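Local coordinates for protein putative polyketide cyclase (Bacillus cereus, PDB 3K0Z) that is of unconfirmed function but, as a putative lipoprotein with a SnoaL-like fold of the NTF2 clan, may act as a polyketide cyclase, at residues A40-Y44 against P56-T60; F124-I129 against W141-D145. All blocks are in the same frame, centred on the assembly; numbering follows the deposited sequence.

Contact 1 of 2, residues A40-Y44 against P56-T60; sequences AQRFY and PQTVT
Arg42 and Phe43, on consecutive positions of helix 30-49, meet Gln57, Thr58 and Val59, where the short helix 55-58 runs into strand 59-60. Arg42 comes first. Its CB lies against Thr58 OG1 at 3.1 Å, close for a carbon and an oxygen, while the hydroxyl is hydrogen-bonded to the backbone oxygen of Leu54, just before helix 55-58. From CG to NE the arginine chain is extended, and this carries CD alongside Gln57, 4.1 Å from its CB. Two waters link the guanidinium to Gln57. One sits at the guanidinium edge, in its plane, taking the NE proton at 3.3 Å and donating to Gln57 OE1 at 2.9 Å; Gln57 NE2 is hydrogen-bonded to the backbone oxygen of Glu53. The second lies between Arg42 NH1, in a weak bond, and the carbonyl oxygen of Gln57.

At Phe43 the contact turns apolar. The Thr58 and Phe43 side chains cross at about a right angle, CG2 of the threonine lying 3.6 Å from Phe43 CB. Phe43 CG points away from the backbone N (chi1 -164°), which brings CD1 and CE1 to Val59 CG1, 4.0 Å from CE1. Trp47 meets the same ring edge-to-face, and Ile137 of strand 136-144 also packs on it.

Thr58 thus works with both branches, its OG1 against Arg42 CB and CD and its methyl against Phe43. The chemistry divides accordingly: a buried hydrocarbon seam fixes the helix to the start of strand 59-60, whereas the charged end of Arg42 is linked to Gln57 through two waters, which probably lowers the cost of burying part of the charge.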
loop_
_atom_site.group_PDB
_atom_site.type_symbol
_atom_site.label_atom_id
_atom_site.label_comp_id
_atom_site.label_asym_id
_atom_site.label_seq_id
_atom_site.Cartn_x
_atom_site.Cartn_y
_atom_site.Cartn_z
ATOM N N ALA A 40 15.356 -0.577 -2.498
ATOM C CA ALA A 40 14.318 -1.088 -1.578
ATOM C C ALA A 40 14.958 -1.852 -0.451
ATOM O O ALA A 40 14.586 -1.651 0.680
ATOM C CB ALA A 40 13.353 -1.971 -2.311
ATOM N N GLN A 41 15.939 -2.712 -0.753
ATOM C CA GLN A 41 16.591 -3.483 0.288
ATOM C C GLN A 41 17.276 -2.576 1.323
ATOM O O GLN A 41 17.170 -2.816 2.539
ATOM C CB GLN A 41 17.595 -4.438 -0.300
ATOM C CG GLN A 41 17.026 -5.668 -0.954
ATOM C CD GLN A 41 18.111 -6.658 -1.248
ATOM O OE1 GLN A 41 18.742 -6.643 -2.334
ATOM N NE2 GLN A 41 18.340 -7.560 -0.295
ATOM N N ARG A 42 17.951 -1.526 0.848
ATOM C CA ARG A 42 18.655 -0.603 1.745
ATOM C C ARG A 42 17.671 0.191 2.558
ATOM O O ARG A 42 17.931 0.488 3.690
ATOM C CB ARG A 42 19.544 0.380 0.986
ATOM C CG ARG A 42 20.768 -0.240 0.352
ATOM C CD ARG A 42 21.736 0.795 -0.199
ATOM N NE ARG A 42 22.844 0.171 -0.947
ATOM C CZ ARG A 42 22.841 -0.070 -2.268
ATOM N NH1 ARG A 42 21.838 0.292 -3.060
ATOM N NH2 ARG A 42 23.898 -0.641 -2.819
ATOM N N PHE A 43 16.561 0.584 1.954
ATOM C CA PHE A 43 15.538 1.325 2.638
ATOM C C PHE A 43 14.958 0.467 3.768
ATOM O O PHE A 43 14.825 0.955 4.901
ATOM C CB PHE A 43 14.431 1.776 1.653
ATOM C CG PHE A 43 13.517 2.869 2.189
ATOM C CD1 PHE A 43 14.027 4.098 2.605
ATOM C CD2 PHE A 43 12.135 2.700 2.182
ATOM C CE1 PHE A 43 13.162 5.105 3.069
ATOM C CE2 PHE A 43 11.285 3.743 2.597
ATOM C CZ PHE A 43 11.805 4.918 3.038
ATOM N N TYR A 44 14.629 -0.797 3.504
ATOM C CA TYR A 44 14.108 -1.643 4.603
ATOM C C TYR A 44 15.211 -2.137 5.567
ATOM O O TYR A 44 14.900 -2.400 6.730
ATOM C CB TYR A 44 13.102 -2.715 4.129
ATOM C CG TYR A 44 12.002 -1.972 3.415
ATOM C CD1 TYR A 44 11.133 -1.149 4.122
ATOM C CD2 TYR A 44 11.929 -1.972 2.037
ATOM C CE1 TYR A 44 10.208 -0.323 3.478
ATOM C CE2 TYR A 44 10.971 -1.185 1.376
ATOM C CZ TYR A 44 10.124 -0.368 2.113
ATOM O OH TYR A 44 9.226 0.427 1.468
ATOM N N PRO A 56 22.019 8.264 3.012
ATOM C CA PRO A 56 22.507 8.812 1.773
ATOM C C PRO A 56 22.823 7.790 0.675
ATOM O O PRO A 56 23.060 8.185 -0.469
ATOM C CB PRO A 56 23.782 9.555 2.195
ATOM C CG PRO A 56 24.126 9.054 3.525
ATOM C CD PRO A 56 22.941 8.472 4.136
ATOM N N GLN A 57 22.862 6.496 0.991
ATOM C CA GLN A 57 23.065 5.523 -0.065
ATOM C C GLN A 57 21.730 5.109 -0.676
ATOM O O GLN A 57 21.706 4.380 -1.666
ATOM C CB GLN A 57 23.776 4.286 0.470
ATOM C CG GLN A 57 25.160 4.576 1.088
ATOM C CD GLN A 57 25.753 3.344 1.719
ATOM O OE1 GLN A 57 26.193 2.453 1.023
ATOM N NE2 GLN A 57 25.794 3.305 3.056
ATOM N N THR A 58 20.622 5.554 -0.074
ATOM C CA THR A 58 19.295 5.004 -0.396
ATOM C C THR A 58 18.307 6.030 -0.941
ATOM O O THR A 58 17.573 5.727 -1.901
ATOM C CB THR A 58 18.686 4.358 0.845
ATOM O OG1 THR A 58 19.638 3.469 1.448
ATOM C CG2 THR A 58 17.373 3.593 0.500
ATOM N N VAL A 59 18.281 7.212 -0.330
ATOM C CA VAL A 59 17.391 8.285 -0.737
ATOM C C VAL A 59 18.173 9.514 -1.198
ATOM O O VAL A 59 19.317 9.691 -0.817
ATOM C CB VAL A 59 16.336 8.633 0.378
ATOM C CG1 VAL A 59 15.677 7.324 0.910
ATOM C CG2 VAL A 59 16.974 9.421 1.548
ATOM N N THR A 60 17.554 10.346 -2.031
ATOM C CA THR A 60 18.198 11.557 -2.516
ATOM C C THR A 60 18.138 12.596 -1.411
ATOM O O THR A 60 17.317 12.519 -0.492
ATOM C CB THR A 60 17.517 12.116 -3.760
ATOM O OG1 THR A 60 16.170 12.444 -3.444
ATOM C CG2 THR A 60 17.575 11.106 -4.891
HETATM O O HOH W 1 25.093 -0.163 1.389
HETATM O O HOH W 2 20.389 2.621 -3.045
#

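Contact 2 of 2, residues F124-I129 against W141-D145; sequences FFAIDI and WHLED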
loop_
_atom_site.group_PDB
_atom_site.type_symbol
_atom_site.label_atom_id
_atom_site.label_comp_id
_atom_site.label_asym_id
_atom_site.label_seq_id
_atom_site.Cartn_x
_atom_site.Cartn_y
_atom_site.Cartn_z
ATOM N N PHE A 124 2.436 -6.253 12.758
ATOM C CA PHE A 124 1.619 -5.397 11.916
ATOM C C PHE A 124 2.286 -5.242 10.568
ATOM O O PHE A 124 3.489 -5.487 10.428
ATOM C CB PHE A 124 1.325 -4.007 12.561
ATOM C CG PHE A 124 2.543 -3.122 12.707
ATOM C CD1 PHE A 124 3.379 -3.248 13.828
ATOM C CD2 PHE A 124 2.863 -2.177 11.741
ATOM C CE1 PHE A 124 4.511 -2.456 13.953
ATOM C CE2 PHE A 124 3.994 -1.373 11.881
ATOM C CZ PHE A 124 4.811 -1.509 13.000
ATOM N N PHE A 125 1.501 -4.813 9.593
ATOM C CA PHE A 125 2.006 -4.636 8.242
ATOM C C PHE A 125 1.976 -3.200 7.702
ATOM O O PHE A 125 1.357 -2.299 8.278
ATOM C CB PHE A 125 1.298 -5.596 7.301
ATOM C CG PHE A 125 -0.029 -5.126 6.836
ATOM C CD1 PHE A 125 -1.152 -5.360 7.582
ATOM C CD2 PHE A 125 -0.169 -4.472 5.607
ATOM C CE1 PHE A 125 -2.402 -4.943 7.156
ATOM C CE2 PHE A 125 -1.417 -4.056 5.167
ATOM C CZ PHE A 125 -2.544 -4.296 5.990
ATOM N N ALA A 126 2.693 -2.990 6.593
ATOM C CA ALA A 126 2.732 -1.679 5.936
ATOM C C ALA A 126 2.783 -1.921 4.422
ATOM O O ALA A 126 3.193 -3.007 3.963
ATOM C CB ALA A 126 3.955 -0.880 6.415
ATOM N N ILE A 127 2.349 -0.928 3.658
ATOM C CA ILE A 127 2.534 -0.911 2.196
ATOM C C ILE A 127 3.118 0.456 1.809
ATOM O O ILE A 127 2.608 1.507 2.265
ATOM C CB ILE A 127 1.224 -1.151 1.372
ATOM C CG1 ILE A 127 0.505 -2.437 1.805
ATOM C CG2 ILE A 127 1.603 -1.201 -0.108
ATOM C CD1 ILE A 127 -0.878 -2.674 1.167
ATOM N N ASP A 128 4.177 0.443 0.987
ATOM C CA ASP A 128 4.844 1.657 0.565
ATOM C C ASP A 128 4.939 1.678 -0.933
ATOM O O ASP A 128 5.164 0.639 -1.553
ATOM C CB ASP A 128 6.296 1.732 1.036
ATOM C CG ASP A 128 6.478 1.703 2.552
ATOM O OD1 ASP A 128 5.505 1.500 3.333
ATOM O OD2 ASP A 128 7.645 1.922 2.977
ATOM N N ILE A 129 4.804 2.861 -1.504
ATOM C CA ILE A 129 5.051 3.083 -2.926
ATOM C C ILE A 129 6.263 4.028 -2.988
ATOM O O ILE A 129 6.229 5.150 -2.451
ATOM C CB ILE A 129 3.867 3.723 -3.650
ATOM C CG1 ILE A 129 2.671 2.754 -3.647
ATOM C CG2 ILE A 129 4.292 4.083 -5.092
ATOM C CD1 ILE A 129 1.346 3.418 -3.984
ATOM N N TRP A 141 5.020 7.306 -0.795
ATOM C CA TRP A 141 3.659 7.287 -0.277
ATOM C C TRP A 141 3.568 5.979 0.473
ATOM O O TRP A 141 3.779 4.913 -0.098
ATOM C CB TRP A 141 2.623 7.286 -1.400
ATOM C CG TRP A 141 2.694 8.415 -2.348
ATOM C CD1 TRP A 141 1.881 9.524 -2.377
ATOM C CD2 TRP A 141 3.542 8.520 -3.516
ATOM N NE1 TRP A 141 2.199 10.292 -3.447
ATOM C CE2 TRP A 141 3.210 9.705 -4.163
ATOM C CE3 TRP A 141 4.526 7.708 -4.070
ATOM C CZ2 TRP A 141 3.873 10.144 -5.327
ATOM C CZ3 TRP A 141 5.180 8.134 -5.230
ATOM C CH2 TRP A 141 4.864 9.354 -5.823
ATOM N N HIS A 142 3.214 6.026 1.753
ATOM C CA HIS A 142 3.263 4.817 2.537
ATOM C C HIS A 142 2.234 4.855 3.642
ATOM O O HIS A 142 1.738 5.930 4.052
ATOM C CB HIS A 142 4.670 4.681 3.134
ATOM C CG HIS A 142 5.009 5.756 4.116
ATOM N ND1 HIS A 142 4.884 5.584 5.478
ATOM C CD2 HIS A 142 5.446 7.025 3.932
ATOM C CE1 HIS A 142 5.259 6.691 6.092
ATOM N NE2 HIS A 142 5.596 7.585 5.176
ATOM N N LEU A 143 1.913 3.672 4.138
ATOM C CA LEU A 143 0.935 3.541 5.244
ATOM C C LEU A 143 1.287 2.333 6.093
ATOM O O LEU A 143 1.562 1.254 5.551
ATOM C CB LEU A 143 -0.439 3.387 4.606
ATOM C CG LEU A 143 -1.703 3.820 5.288
ATOM C CD1 LEU A 143 -1.581 5.161 6.041
ATOM C CD2 LEU A 143 -2.782 3.850 4.177
ATOM N N GLU A 144 1.350 2.538 7.401
ATOM C CA GLU A 144 1.636 1.472 8.364
ATOM C C GLU A 144 0.335 1.267 9.065
ATOM O O GLU A 144 -0.423 2.232 9.238
ATOM C CB GLU A 144 2.702 1.905 9.366
ATOM C CG GLU A 144 4.096 2.093 8.771
ATOM C CD GLU A 144 4.257 3.368 7.948
ATOM O OE1 GLU A 144 4.091 4.456 8.525
ATOM O OE2 GLU A 144 4.582 3.249 6.737
ATOM N N ASP A 145 0.037 0.042 9.462
ATOM C CA ASP A 145 -1.262 -0.222 10.138
ATOM C C ASP A 145 -1.139 0.174 11.617
ATOM O O ASP A 145 -1.042 -0.664 12.492
ATOM C CB ASP A 145 -1.680 -1.692 9.913
ATOM C CG ASP A 145 -3.070 -2.011 10.443
ATOM O OD1 ASP A 145 -3.760 -1.097 10.936
ATOM O OD2 ASP A 145 -3.462 -3.193 10.357
HETATM O O HOH W 3 -1.318 -4.811 10.767
HETATM O O HOH W 4 6.358 1.488 5.889
#
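Asp128 and His142 face each other as a non-hydrogen-bonded pair of the antiparallel hairpin formed by strands 120-133 and 136-144, their side chains side by side and pointing the same way. In Asp128, CB packs on His142 CB at 4.0 Å, and CG comes nearer, 3.5 Å from that carbon. At the tip, OD1 touches His142 CB and receives a water at 2.7 Å; this water also donates to Glu144 OE2, bridging two like charges, OD1 and OE2 3.9 Å apart on carboxylates turned by 82°. OD2 is probably hydrogen-bonded to Tyr44 OH. The bend of Glu144 at chi2 (75°) brings OE2 back to His142 ND1, which donates at 2.7 Å in the ring plane to the syn lone pair. With His142 NE2 bonded to Asp65, both ring nitrogens are held and its rotation is fixed.

Beneath this polar cluster, backbone bonds join Ile127 to Leu143 and Ile129 to Trp141 in reciprocal pairs, and Ile129 CG2 lies 3.8 Å from Trp141 CE3. Strand 106-117 flanks 120-133 on its other side. Ile127 and Leu143 face the second subunit, whose Arg110 makes a cation-pi contact with Trp141, and the Asp145 side chain N-caps helix 146-152, its OD2 also bonded to Thr148 OG1.

The two contacts, with centres about 16 Å apart, are joined by the segment 40-44. Tyr44 places its OH 2.6 Å from Asp128 OD2, probably as a hydrogen bond, and Phe43 CE2 packs 4.1 Å from the same oxygen. Helix 30-49 thus packs on the sheet face at Asp128, the same face on which His142 and Glu144 lie, consistent with the helix-on-curved-sheet cone of the NTF2 clan. A bound cyclohexylaminoethanesulfonate, probably from the crystallisation liquor, lies about 6 Å from the Glu144 side chain and may mark the pocket. Tyr44 may contribute to this pocket near Asp128, while contact 2 would supply its polar lining; a catalytic role remains unestablished.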